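Local coordinates for tungstate ABC transporter, periplasmic tungstate-binding protein (PDB 3LR1) that probably captures tungstate in the periplasm and hands it to its membrane ABC transporter for uptake into the cell, at residues Gly53-Val58 and Met202-Lys207; Val81-Phe86 and Lys231-Tyr236; Thr117-Gly122 and Gly155-Met160. All coordinates share one frame; numbering follows the deposited sequence.

Interaction 1: Gly53-Val58 and Met202-Lys207; sequences GDVDVV and MAVNPK
Val-57 and Val-58 pair with Ala-203 and Met-202 in an antiparallel beta bridge that joins strand 57-60 to the end of strand 197-204, inside the mixed sheet of a periplasmic-binding-protein fold. Val-57 and Ala-203 form the non-hydrogen-bonded pair, and Val-57 CA lies 3.3 Å from Met-202 O in a CA-H...O contact. Val-58 and Met-202 form the hydrogen-bonded pair: Val-58 N gives to Met-202 O at 2.9 Å, in the carbonyl plane, and Met-202 N gives back to Val-58 O in a more bent bond (N-H...O 143°). The ladder gains a third rung from Val-204 N to Asp-56 O at 2.9 Å; this bond is almost straight (177°), although the donor stands above the carbonyl plane. Val-57 and Ala-203 share the face packed on helix 214-224, and Val-58 and Met-202 the face under helix 63-71. There the selenomethionine Met-202, bent at its third torsion (chi3 -74°), brings CE to 3.7 Å from Val-58 CG1. Before the bridged residues, 53-55 bends off the strand, and Val-204 packs against it: CG1 lies 4.5 Å from the CA of Gly-53, the residue that ends helix 43-51 in a Schellman motif with positive phi. The carboxylate of Asp-56 turns from the bridge to receive the backbone N of Lys-213 on OD1 and that of Lys-8 on OD2, so this buried acid is tied to the neighbouring strand 6-12 as well. The tightest side-chain approach is at Val-204: CG2, set beside its own backbone N, presses against Val-55 O at 3.2 Å and comes within 4.3 Å of Val-55 CG2.

Interaction 2: Val81-Phe86 and Lys231-Tyr236; sequences VMYNDF and KIISDY
Ile-233 reaches from helix 227-235 onto strand 78-90 with both ends of its branched side chain. Its CG2 lies 3.5 Å from Met-82 O and 3.8 Å from Tyr-83 CB, and it also approaches CD1 of the Tyr-83 ring obliquely. The longer branch goes the other way: Ile-233 CD1 meets Val-81 CG1 at 3.8 Å, the two side chains crossing at about a right angle. With its CG1 anti to the carbonyl carbon (chi1 -66°), Ile-233 spreads these branches, CG2 towards Tyr-83 and CD1 towards Val-81. One turn on, Tyr-236 at the C terminus offers the edge of its ring to the Tyr-83 hydroxyl, with OH 3.7 Å from CD2 and near the ring plane. That is a van der Waals contact; the two phenols are linked instead through Ser-18, whose OG is hydrogen-bonded to Tyr-83 OH and whose backbone O is hydrogen-bonded to Tyr-236 OH. Leu-24 of helix 20-32 and Val-224 of helix 214-224 also touch Ile-233. Strand 81-83 and helix 231-235 run nearly parallel (19°), their axes 8.9 Å apart. A terminal helix laid on a sheet in this way is characteristic of an alpha/beta lobe, and the strand it covers continues to partners in the second lobe, consistent with the interlobe connection of a periplasmic binding protein.

Interaction 3: Thr117-Gly122 and Gly155-Met160; sequences TFISRG and GPVITM
Val-157 carries the contact between helix 154-164 and strand 118-120, and it does so by forking between Ile-119 of the strand and Arg-121 just after it. Its CB stands 4.1 Å from Arg-121 CD. From there CG1, anti to the backbone N (chi1 163°), runs down to Ile-119 and touches CG2 at 3.7 Å, the two side chains sliding past each other in opposite directions. CG2 of Val-157, the other prong, settles against the aliphatic part of Arg-121, 3.7 Å from CD, and lies also near that residue's CA. Ile-119 CG2 has a second neighbour one helical turn later, the selenium of Met-160 at 4.0 Å, whose chain arrives extended and bends only at its last torsion. Ala-150 and Thr-168 also pack against Val-157. The Arg-121 chain, bent at chi2 and chi3, carries its guanidinium away from Ile-119: NE gives to Gln-152 O, and NH2 makes a salt bridge with Asp-123. An alanine at Val-157 lacks both methyls, which is likely to open a gap beside Ile-119 CG2 and leave the Arg-121 chain freer to shift from its bent course. The Arg-121 side chain comes within about 4 Å of a bound tungsten ion, consistent with a place in the anion site. Strand and helix run almost antiparallel (165°), 8.9 Å apart at their axes. This is the geometry of a beta-alpha-beta crossover: strand 147-149, helix 154-164 and strand 167-171, with strand 118-120 lying between the two strands and beneath the helix.

How the interactions relate
From the N terminus, the chain passes 53-58, 81-86 and 117-122 before any contact closes. Interaction 3 comes first, when helix 154-164 returns to strand 118-120 after 32 residues. Interaction 1 closes next, as 202-207 pairs with 53-58, and interaction 2 last, at the C-terminal helix. Interaction 3 is therefore nested inside both long loops, whereas interactions 1 and 2 cross. Interaction 1 joins strand 57-60 to strand 197-204, and interaction 2 lays helix 227-235 on its neighbour 78-90; interaction 3 packs a helix on another part of the same branched sheet, on the opposite side of the chain's centre, its centre about 31 Å from that of interaction 1.

Interaction 1: Gly53-Val58 and Met202-Lys207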
ATOM      1  N   GLY A  53      -1.895 -16.253  13.776  1.00 14.47           N
ATOM      2  CA  GLY A  53      -2.501 -15.691  14.997  1.00 14.30           C
ATOM      3  C   GLY A  53      -1.579 -14.777  15.788  1.00 15.25           C
ATOM      4  O   GLY A  53      -1.826 -14.556  16.980  1.00 16.14           O
ATOM      5  N   ASP A  54      -0.498 -14.302  15.171  1.00 12.85           N
ATOM      6  CA  ASP A  54       0.517 -13.491  15.875  1.00 13.72           C
ATOM      7  C   ASP A  54       0.196 -12.012  15.823  1.00 12.53           C
ATOM      8  O   ASP A  54       0.901 -11.216  16.440  1.00 15.31           O
ATOM      9  CB  ASP A  54       1.956 -13.753  15.327  1.00 14.36           C
ATOM     10  CG  ASP A  54       2.550 -15.053  15.845  1.00 16.54           C
ATOM     11  OD1 ASP A  54       2.743 -15.128  17.088  1.00 25.36           O
ATOM     12  OD2 ASP A  54       2.814 -16.020  15.078  1.00 15.47           O
ATOM     13  N   VAL A  55      -0.826 -11.635  15.034  1.00 11.67           N
ATOM     14  CA  VAL A  55      -1.419 -10.316  15.124  1.00 12.20           C
ATOM     15  C   VAL A  55      -2.929 -10.416  15.256  1.00 12.47           C
ATOM     16  O   VAL A  55      -3.519 -11.481  15.032  1.00 13.82           O
ATOM     17  CB  VAL A  55      -1.076  -9.445  13.898  1.00 12.52           C
ATOM     18  CG1 VAL A  55       0.464  -9.164  13.869  1.00 12.39           C
ATOM     19  CG2 VAL A  55      -1.590 -10.097  12.544  1.00 13.21           C
ATOM     20  N   ASP A  56      -3.570  -9.297  15.626  1.00 12.95           N
ATOM     21  CA  ASP A  56      -5.040  -9.266  15.838  1.00 12.63           C
ATOM     22  C   ASP A  56      -5.831  -8.650  14.642  1.00 13.53           C
ATOM     23  O   ASP A  56      -7.022  -8.902  14.459  1.00 13.53           O
ATOM     24  CB  ASP A  56      -5.294  -8.452  17.106  1.00 13.75           C
ATOM     25  CG  ASP A  56      -4.457  -8.908  18.287  1.00 15.59           C
ATOM     26  OD1 ASP A  56      -4.692 -10.074  18.746  1.00 17.95           O
ATOM     27  OD2 ASP A  56      -3.610  -8.091  18.777  1.00 15.80           O
ATOM     28  N   VAL A  57      -5.137  -7.803  13.873  1.00 13.69           N
ATOM     29  CA  VAL A  57      -5.700  -7.104  12.728  1.00 13.73           C
ATOM     30  C   VAL A  57      -4.705  -7.085  11.591  1.00 14.70           C
ATOM     31  O   VAL A  57      -3.498  -6.997  11.830  1.00 15.36           O
ATOM     32  CB  VAL A  57      -6.025  -5.658  13.142  1.00 15.54           C
ATOM     33  CG1 VAL A  57      -6.633  -4.873  11.980  1.00 18.86           C
ATOM     34  CG2 VAL A  57      -7.000  -5.635  14.207  1.00 15.80           C
ATOM     35  N   VAL A  58      -5.204  -7.180  10.353  1.00 13.62           N
ATOM     36  CA  VAL A  58      -4.392  -7.081   9.178  1.00 12.90           C
ATOM     37  C   VAL A  58      -4.886  -5.911   8.377  1.00 13.56           C
ATOM     38  O   VAL A  58      -6.081  -5.822   8.130  1.00 13.97           O
ATOM     39  CB  VAL A  58      -4.413  -8.424   8.341  1.00 12.72           C
ATOM     40  CG1 VAL A  58      -3.654  -8.285   7.060  1.00 14.67           C
ATOM     41  CG2 VAL A  58      -3.860  -9.585   9.173  1.00 11.21           C
HETATM   42  N   MSE A 202      -9.025  -6.024   8.439  1.00 15.62           N
HETATM   43  CA  MSE A 202      -9.687  -7.313   8.764  1.00 15.33           C
HETATM   44  C   MSE A 202      -9.244  -7.729  10.146  1.00 14.33           C
HETATM   45  O   MSE A 202      -8.100  -7.483  10.522  1.00 14.41           O
HETATM   46  CB  MSE A 202      -9.289  -8.420   7.779  1.00 17.10           C
HETATM   47  CG  MSE A 202      -9.515  -8.116   6.368  1.00 21.26           C
HETATM   48 SE   MSE A 202      -8.641  -9.395   5.226  1.00 27.60          SE
HETATM   49  CE  MSE A 202      -6.745  -9.038   5.270  1.00 26.55           C
ATOM     50  N   ALA A 203     -10.152  -8.340  10.889  1.00 13.71           N
ATOM     51  CA  ALA A 203      -9.882  -8.912  12.193  1.00 12.57           C
ATOM     52  C   ALA A 203      -9.503 -10.376  11.997  1.00 12.89           C
ATOM     53  O   ALA A 203     -10.125 -11.097  11.161  1.00 13.74           O
ATOM     54  CB  ALA A 203     -11.098  -8.748  13.107  1.00 12.42           C
ATOM     55  N   VAL A 204      -8.475 -10.809  12.746  1.00 13.24           N
ATOM     56  CA  VAL A 204      -8.026 -12.191  12.789  1.00 13.47           C
ATOM     57  C   VAL A 204      -9.111 -12.968  13.553  1.00 14.07           C
ATOM     58  O   VAL A 204      -9.602 -12.520  14.619  1.00 14.81           O
ATOM     59  CB  VAL A 204      -6.669 -12.336  13.461  1.00 13.13           C
ATOM     60  CG1 VAL A 204      -6.301 -13.815  13.623  1.00 12.73           C
ATOM     61  CG2 VAL A 204      -5.602 -11.629  12.596  1.00 13.37           C
ATOM     62  N   ASN A 205      -9.512 -14.092  12.990  1.00 13.80           N
ATOM     63  CA  ASN A 205     -10.699 -14.837  13.471  1.00 13.41           C
ATOM     64  C   ASN A 205     -10.457 -15.553  14.798  1.00 13.88           C
ATOM     65  O   ASN A 205      -9.671 -16.477  14.862  1.00 13.83           O
ATOM     66  CB  ASN A 205     -11.104 -15.828  12.394  1.00 13.94           C
ATOM     67  CG  ASN A 205     -12.380 -16.510  12.683  1.00 13.80           C
ATOM     68  OD1 ASN A 205     -12.971 -16.314  13.738  1.00 18.15           O
ATOM     69  ND2 ASN A 205     -12.808 -17.358  11.769  1.00 16.79           N
ATOM     70  N   PRO A 206     -11.138 -15.133  15.864  1.00 15.58           N
ATOM     71  CA  PRO A 206     -10.915 -15.828  17.146  1.00 17.39           C
ATOM     72  C   PRO A 206     -11.455 -17.258  17.180  1.00 18.47           C
ATOM     73  O   PRO A 206     -11.097 -17.999  18.093  1.00 19.49           O
ATOM     74  CB  PRO A 206     -11.691 -14.985  18.147  1.00 18.16           C
ATOM     75  CG  PRO A 206     -12.758 -14.267  17.307  1.00 17.97           C
ATOM     76  CD  PRO A 206     -12.177 -14.088  15.950  1.00 16.42           C
ATOM     77  N   LYS A 207     -12.330 -17.658  16.236  1.00 19.27           N
ATOM     78  CA  LYS A 207     -12.674 -19.106  16.153  1.00 21.33           C
ATOM     79  C   LYS A 207     -11.430 -19.933  15.776  1.00 21.33           C
ATOM     80  O   LYS A 207     -11.347 -21.089  16.152  1.00 22.27           O
ATOM     81  CB  LYS A 207     -13.804 -19.395  15.174  1.00 22.03           C
ATOM     82  CG  LYS A 207     -15.132 -18.669  15.437  1.00 24.63           C
ATOM     83  CD  LYS A 207     -15.491 -18.505  16.904  1.00 28.01           C
ATOM     84  CE  LYS A 207     -15.920 -19.773  17.557  1.00 30.47           C
ATOM     85  NZ  LYS A 207     -17.254 -19.659  18.351  1.00 31.71           N
TER

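Interaction 2: Val81-Phe86 and Lys231-Tyr236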
ATOM      1  N   VAL A  81     -11.120   0.503   3.299  1.00 23.58           N
ATOM      2  CA  VAL A  81     -10.615   1.740   3.804  1.00 24.08           C
ATOM      3  C   VAL A  81     -10.069   2.475   2.583  1.00 24.52           C
ATOM      4  O   VAL A  81      -8.998   2.143   2.032  1.00 24.91           O
ATOM      5  CB  VAL A  81      -9.505   1.529   4.835  1.00 24.44           C
ATOM      6  CG1 VAL A  81      -8.898   2.877   5.214  1.00 25.05           C
ATOM      7  CG2 VAL A  81     -10.030   0.780   6.012  1.00 22.52           C
HETATM    8  N   MSE A  82     -10.854   3.458   2.133  1.00 24.67           N
HETATM    9  CA  MSE A  82     -10.544   4.137   0.901  1.00 25.40           C
HETATM   10  C   MSE A  82      -9.473   5.104   1.240  1.00 24.80           C
HETATM   11  O   MSE A  82      -9.687   6.054   1.993  1.00 25.45           O
HETATM   12  CB  MSE A  82     -11.777   4.843   0.329  1.00 27.27           C
HETATM   13  CG  MSE A  82     -12.890   3.818  -0.109  1.00 31.47           C
HETATM   14 SE   MSE A  82     -12.354   2.675  -1.663  1.00 49.85          SE
HETATM   15  CE  MSE A  82     -12.693   1.166  -0.669  1.00 36.93           C
ATOM     16  N   TYR A  83      -8.303   4.889   0.659  1.00 23.28           N
ATOM     17  CA  TYR A  83      -7.189   5.782   0.936  1.00 22.84           C
ATOM     18  C   TYR A  83      -6.174   5.671  -0.148  1.00 21.73           C
ATOM     19  O   TYR A  83      -5.994   4.603  -0.722  1.00 21.98           O
ATOM     20  CB  TYR A  83      -6.537   5.421   2.282  1.00 23.81           C
ATOM     21  CG  TYR A  83      -5.204   6.058   2.481  1.00 23.65           C
ATOM     22  CD1 TYR A  83      -5.082   7.422   2.483  1.00 25.64           C
ATOM     23  CD2 TYR A  83      -4.075   5.292   2.685  1.00 25.87           C
ATOM     24  CE1 TYR A  83      -3.825   8.055   2.647  1.00 26.70           C
ATOM     25  CE2 TYR A  83      -2.805   5.892   2.866  1.00 27.39           C
ATOM     26  CZ  TYR A  83      -2.698   7.285   2.824  1.00 28.40           C
ATOM     27  OH  TYR A  83      -1.497   7.958   2.966  1.00 31.22           O
ATOM     28  N   ASN A  84      -5.497   6.774  -0.421  1.00 21.43           N
ATOM     29  CA  ASN A  84      -4.346   6.799  -1.260  1.00 21.37           C
ATOM     30  C   ASN A  84      -4.660   6.662  -2.750  1.00 22.15           C
ATOM     31  O   ASN A  84      -5.835   6.293  -3.145  1.00 23.11           O
ATOM     32  CB  ASN A  84      -3.405   5.675  -0.828  1.00 21.87           C
ATOM     33  CG  ASN A  84      -1.917   6.054  -0.907  1.00 21.14           C
ATOM     34  OD1 ASN A  84      -1.517   7.014  -1.569  1.00 22.12           O
ATOM     35  ND2 ASN A  84      -1.094   5.227  -0.296  1.00 17.59           N
ATOM     36  N   ASP A  85      -3.649   6.952  -3.582  1.00 20.54           N
ATOM     37  CA  ASP A  85      -3.842   6.785  -5.010  1.00 20.96           C
ATOM     38  C   ASP A  85      -2.514   6.541  -5.740  1.00 19.96           C
ATOM     39  O   ASP A  85      -1.468   6.727  -5.158  1.00 17.74           O
ATOM     40  CB  ASP A  85      -4.573   7.965  -5.611  1.00 22.77           C
ATOM     41  CG  ASP A  85      -3.811   9.247  -5.520  1.00 26.51           C
ATOM     42  OD1 ASP A  85      -3.600   9.910  -6.553  1.00 32.05           O
ATOM     43  OD2 ASP A  85      -3.379   9.610  -4.441  1.00 32.62           O
ATOM     44  N   PHE A  86      -2.573   6.139  -7.004  1.00 18.51           N
ATOM     45  CA  PHE A  86      -1.356   5.806  -7.688  1.00 19.52           C
ATOM     46  C   PHE A  86      -0.901   6.940  -8.611  1.00 18.90           C
ATOM     47  O   PHE A  86      -1.712   7.496  -9.352  1.00 20.66           O
ATOM     48  CB  PHE A  86      -1.515   4.536  -8.485  1.00 19.48           C
ATOM     49  CG  PHE A  86      -1.588   3.303  -7.634  1.00 21.64           C
ATOM     50  CD1 PHE A  86      -0.487   2.864  -6.938  1.00 20.27           C
ATOM     51  CD2 PHE A  86      -2.752   2.549  -7.612  1.00 21.16           C
ATOM     52  CE1 PHE A  86      -0.552   1.699  -6.169  1.00 21.02           C
ATOM     53  CE2 PHE A  86      -2.836   1.420  -6.848  1.00 20.58           C
ATOM     54  CZ  PHE A  86      -1.718   0.984  -6.143  1.00 19.63           C
ATOM     55  N   LYS A 231     -12.422  11.178   8.561  1.00 23.34           N
ATOM     56  CA  LYS A 231     -11.990  12.543   8.490  1.00 24.15           C
ATOM     57  C   LYS A 231     -10.481  12.659   8.536  1.00 22.99           C
ATOM     58  O   LYS A 231      -9.895  13.444   7.819  1.00 23.36           O
ATOM     59  CB  LYS A 231     -12.612  13.387   9.606  1.00 24.71           C
ATOM     60  CG  LYS A 231     -12.404  14.844   9.328  1.00 30.32           C
ATOM     61  CD  LYS A 231     -13.045  15.703  10.418  1.00 34.34           C
ATOM     62  CE  LYS A 231     -12.361  17.082  10.553  1.00 37.91           C
ATOM     63  NZ  LYS A 231     -12.043  17.397  12.016  1.00 41.23           N
ATOM     64  N   ILE A 232      -9.829  11.864   9.367  1.00 22.20           N
ATOM     65  CA  ILE A 232      -8.391  11.903   9.407  1.00 22.37           C
ATOM     66  C   ILE A 232      -7.817  11.422   8.076  1.00 23.07           C
ATOM     67  O   ILE A 232      -6.858  12.017   7.546  1.00 21.88           O
ATOM     68  CB  ILE A 232      -7.833  11.011  10.559  1.00 22.45           C
ATOM     69  CG1 ILE A 232      -8.149  11.700  11.902  1.00 22.85           C
ATOM     70  CG2 ILE A 232      -6.314  10.770  10.327  1.00 21.01           C
ATOM     71  CD1 ILE A 232      -7.860  10.862  13.164  1.00 22.03           C
ATOM     72  N   ILE A 233      -8.410  10.345   7.545  1.00 22.77           N
ATOM     73  CA  ILE A 233      -7.892   9.743   6.311  1.00 24.81           C
ATOM     74  C   ILE A 233      -8.093  10.713   5.165  1.00 27.50           C
ATOM     75  O   ILE A 233      -7.209  10.860   4.316  1.00 28.30           O
ATOM     76  CB  ILE A 233      -8.551   8.364   6.033  1.00 24.24           C
ATOM     77  CG1 ILE A 233      -8.121   7.368   7.132  1.00 21.18           C
ATOM     78  CG2 ILE A 233      -8.228   7.837   4.615  1.00 25.51           C
ATOM     79  CD1 ILE A 233      -9.015   6.128   7.171  1.00 20.88           C
ATOM     80  N   SER A 234      -9.243  11.381   5.136  1.00 30.63           N
ATOM     81  CA  SER A 234      -9.509  12.331   4.039  1.00 32.95           C
ATOM     82  C   SER A 234      -8.719  13.633   4.188  1.00 33.42           C
ATOM     83  O   SER A 234      -8.396  14.238   3.176  1.00 34.88           O
ATOM     84  CB  SER A 234     -10.995  12.652   3.909  1.00 33.34           C
ATOM     85  OG  SER A 234     -11.336  13.536   4.952  1.00 37.13           O
ATOM     86  N   ASP A 235      -8.399  14.045   5.428  1.00 34.32           N
ATOM     87  CA  ASP A 235      -7.597  15.276   5.703  1.00 34.21           C
ATOM     88  C   ASP A 235      -6.093  15.043   5.527  1.00 33.43           C
ATOM     89  O   ASP A 235      -5.339  15.972   5.426  1.00 33.84           O
ATOM     90  CB  ASP A 235      -7.789  15.762   7.154  1.00 35.19           C
ATOM     91  CG  ASP A 235      -9.098  16.536   7.378  1.00 37.84           C
ATOM     92  OD1 ASP A 235      -9.974  16.501   6.494  1.00 39.58           O
ATOM     93  OD2 ASP A 235      -9.240  17.164   8.473  1.00 42.58           O
ATOM     94  N   TYR A 236      -5.677  13.787   5.493  1.00 31.87           N
ATOM     95  CA  TYR A 236      -4.277  13.451   5.660  1.00 31.15           C
ATOM     96  C   TYR A 236      -3.425  13.936   4.472  1.00 32.18           C
ATOM     97  O   TYR A 236      -3.718  13.587   3.307  1.00 33.11           O
ATOM     98  CB  TYR A 236      -4.096  11.934   5.873  1.00 30.16           C
ATOM     99  CG  TYR A 236      -2.664  11.631   6.105  1.00 26.12           C
ATOM    100  CD1 TYR A 236      -2.007  12.200   7.173  1.00 25.73           C
ATOM    101  CD2 TYR A 236      -1.923  10.852   5.216  1.00 23.25           C
ATOM    102  CE1 TYR A 236      -0.623  12.010   7.377  1.00 25.00           C
ATOM    103  CE2 TYR A 236      -0.587  10.621   5.444  1.00 22.31           C
ATOM    104  CZ  TYR A 236       0.084  11.211   6.502  1.00 21.85           C
ATOM    105  OH  TYR A 236       1.468  10.947   6.710  1.00 21.68           O
TER

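Interaction 3: Thr117-Gly122 and Gly155-Met160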
ATOM      1  N   THR A 117      13.620   3.415 -18.848  1.00 22.71           N
ATOM      2  CA  THR A 117      13.780   2.526 -17.734  1.00 21.98           C
ATOM      3  C   THR A 117      12.627   2.689 -16.749  1.00 21.34           C
ATOM      4  O   THR A 117      12.272   3.823 -16.435  1.00 22.02           O
ATOM      5  CB  THR A 117      15.091   2.781 -17.040  1.00 21.88           C
ATOM      6  OG1 THR A 117      16.148   2.619 -18.006  1.00 21.56           O
ATOM      7  CG2 THR A 117      15.279   1.770 -15.965  1.00 20.89           C
ATOM      8  N   PHE A 118      12.052   1.566 -16.309  1.00 21.21           N
ATOM      9  CA  PHE A 118      10.878   1.527 -15.433  1.00 21.04           C
ATOM     10  C   PHE A 118      11.080   0.407 -14.379  1.00 22.31           C
ATOM     11  O   PHE A 118      11.367  -0.757 -14.719  1.00 22.37           O
ATOM     12  CB  PHE A 118       9.566   1.278 -16.216  1.00 21.12           C
ATOM     13  CG  PHE A 118       8.352   1.069 -15.333  1.00 18.91           C
ATOM     14  CD1 PHE A 118       7.521   2.146 -14.990  1.00 20.57           C
ATOM     15  CD2 PHE A 118       8.063  -0.182 -14.829  1.00 18.23           C
ATOM     16  CE1 PHE A 118       6.443   1.959 -14.160  1.00 20.24           C
ATOM     17  CE2 PHE A 118       6.946  -0.392 -14.007  1.00 19.11           C
ATOM     18  CZ  PHE A 118       6.159   0.674 -13.644  1.00 20.41           C
ATOM     19  N   ILE A 119      10.895   0.761 -13.098  1.00 22.58           N
ATOM     20  CA  ILE A 119      11.046  -0.210 -12.002  1.00 21.06           C
ATOM     21  C   ILE A 119       9.682  -0.719 -11.524  1.00 22.40           C
ATOM     22  O   ILE A 119       8.852   0.061 -10.970  1.00 23.15           O
ATOM     23  CB  ILE A 119      11.743   0.415 -10.802  1.00 20.66           C
ATOM     24  CG1 ILE A 119      12.888   1.340 -11.221  1.00 20.08           C
ATOM     25  CG2 ILE A 119      12.222  -0.648  -9.855  1.00 19.37           C
ATOM     26  CD1 ILE A 119      13.995   0.728 -12.144  1.00 20.27           C
ATOM     27  N   SER A 120       9.482  -2.030 -11.688  1.00 21.95           N
ATOM     28  CA  SER A 120       8.355  -2.743 -11.138  1.00 23.18           C
ATOM     29  C   SER A 120       8.652  -3.115  -9.701  1.00 23.67           C
ATOM     30  O   SER A 120       9.776  -3.398  -9.371  1.00 26.41           O
ATOM     31  CB  SER A 120       8.132  -4.015 -11.931  1.00 22.61           C
ATOM     32  OG  SER A 120       7.056  -4.770 -11.449  1.00 23.52           O
ATOM     33  N   ARG A 121       7.646  -3.145  -8.855  1.00 25.31           N
ATOM     34  CA  ARG A 121       7.807  -3.693  -7.501  1.00 24.84           C
ATOM     35  C   ARG A 121       8.144  -5.186  -7.620  1.00 26.44           C
ATOM     36  O   ARG A 121       8.936  -5.707  -6.817  1.00 26.80           O
ATOM     37  CB  ARG A 121       6.558  -3.514  -6.669  1.00 25.18           C
ATOM     38  CG  ARG A 121       6.266  -2.064  -6.213  1.00 25.51           C
ATOM     39  CD  ARG A 121       7.131  -1.730  -4.996  1.00 26.30           C
ATOM     40  NE  ARG A 121       6.814  -2.647  -3.903  1.00 25.07           N
ATOM     41  CZ  ARG A 121       5.740  -2.581  -3.126  1.00 24.27           C
ATOM     42  NH1 ARG A 121       4.877  -1.586  -3.245  1.00 21.15           N
ATOM     43  NH2 ARG A 121       5.536  -3.533  -2.215  1.00 24.84           N
ATOM     44  N   GLY A 122       7.553  -5.862  -8.613  1.00 26.54           N
ATOM     45  CA  GLY A 122       7.774  -7.294  -8.825  1.00 28.05           C
ATOM     46  C   GLY A 122       7.645  -8.188  -7.589  1.00 27.89           C
ATOM     47  O   GLY A 122       8.490  -9.065  -7.369  1.00 28.53           O
ATOM     48  N   GLY A 155       9.476   1.850  -0.894  1.00 21.47           N
ATOM     49  CA  GLY A 155      10.566   2.720  -0.501  1.00 22.14           C
ATOM     50  C   GLY A 155      11.821   2.395  -1.270  1.00 22.28           C
ATOM     51  O   GLY A 155      12.451   3.268  -1.920  1.00 23.14           O
ATOM     52  N   PRO A 156      12.218   1.125  -1.231  1.00 22.50           N
ATOM     53  CA  PRO A 156      13.421   0.779  -2.012  1.00 22.23           C
ATOM     54  C   PRO A 156      13.242   0.945  -3.519  1.00 22.34           C
ATOM     55  O   PRO A 156      14.220   1.192  -4.229  1.00 21.41           O
ATOM     56  CB  PRO A 156      13.666  -0.688  -1.663  1.00 23.24           C
ATOM     57  CG  PRO A 156      12.963  -0.893  -0.359  1.00 22.98           C
ATOM     58  CD  PRO A 156      12.003   0.226  -0.096  1.00 22.56           C
ATOM     59  N   VAL A 157      12.005   0.797  -4.017  1.00 21.00           N
ATOM     60  CA  VAL A 157      11.816   1.020  -5.441  1.00 19.76           C
ATOM     61  C   VAL A 157      11.980   2.515  -5.775  1.00 19.33           C
ATOM     62  O   VAL A 157      12.596   2.842  -6.757  1.00 19.26           O
ATOM     63  CB  VAL A 157      10.488   0.407  -5.935  1.00 19.84           C
ATOM     64  CG1 VAL A 157      10.109   1.009  -7.302  1.00 18.83           C
ATOM     65  CG2 VAL A 157      10.705  -1.186  -5.975  1.00 21.79           C
ATOM     66  N   ILE A 158      11.467   3.416  -4.935  1.00 20.09           N
ATOM     67  CA  ILE A 158      11.643   4.863  -5.183  1.00 19.69           C
ATOM     68  C   ILE A 158      13.131   5.189  -5.152  1.00 20.89           C
ATOM     69  O   ILE A 158      13.664   5.952  -6.007  1.00 20.54           O
ATOM     70  CB  ILE A 158      10.868   5.741  -4.181  1.00 19.26           C
ATOM     71  CG1 ILE A 158       9.359   5.545  -4.378  1.00 17.54           C
ATOM     72  CG2 ILE A 158      11.322   7.198  -4.347  1.00 18.94           C
ATOM     73  CD1 ILE A 158       8.429   6.172  -3.232  1.00 19.71           C
ATOM     74  N   THR A 159      13.865   4.587  -4.222  1.00 21.87           N
ATOM     75  CA  THR A 159      15.312   4.820  -4.220  1.00 22.39           C
ATOM     76  C   THR A 159      15.999   4.308  -5.474  1.00 23.11           C
ATOM     77  O   THR A 159      16.895   4.968  -5.989  1.00 24.47           O
ATOM     78  CB  THR A 159      15.928   4.154  -2.970  1.00 22.64           C
ATOM     79  OG1 THR A 159      15.340   4.734  -1.822  1.00 22.99           O
ATOM     80  CG2 THR A 159      17.441   4.336  -2.860  1.00 22.04           C
HETATM   81  N   MSE A 160      15.652   3.100  -5.928  1.00 23.95           N
HETATM   82  CA  MSE A 160      16.292   2.534  -7.122  1.00 22.93           C
HETATM   83  C   MSE A 160      15.885   3.379  -8.335  1.00 23.25           C
HETATM   84  O   MSE A 160      16.722   3.709  -9.125  1.00 25.12           O
HETATM   85  CB  MSE A 160      15.878   1.084  -7.322  1.00 23.28           C
HETATM   86  CG  MSE A 160      16.699   0.319  -8.415  1.00 28.08           C
HETATM   87 SE   MSE A 160      15.949  -1.489  -8.726  1.00 39.88          SE
HETATM   88  CE  MSE A 160      15.365  -1.919  -6.910  1.00 37.68           C
TER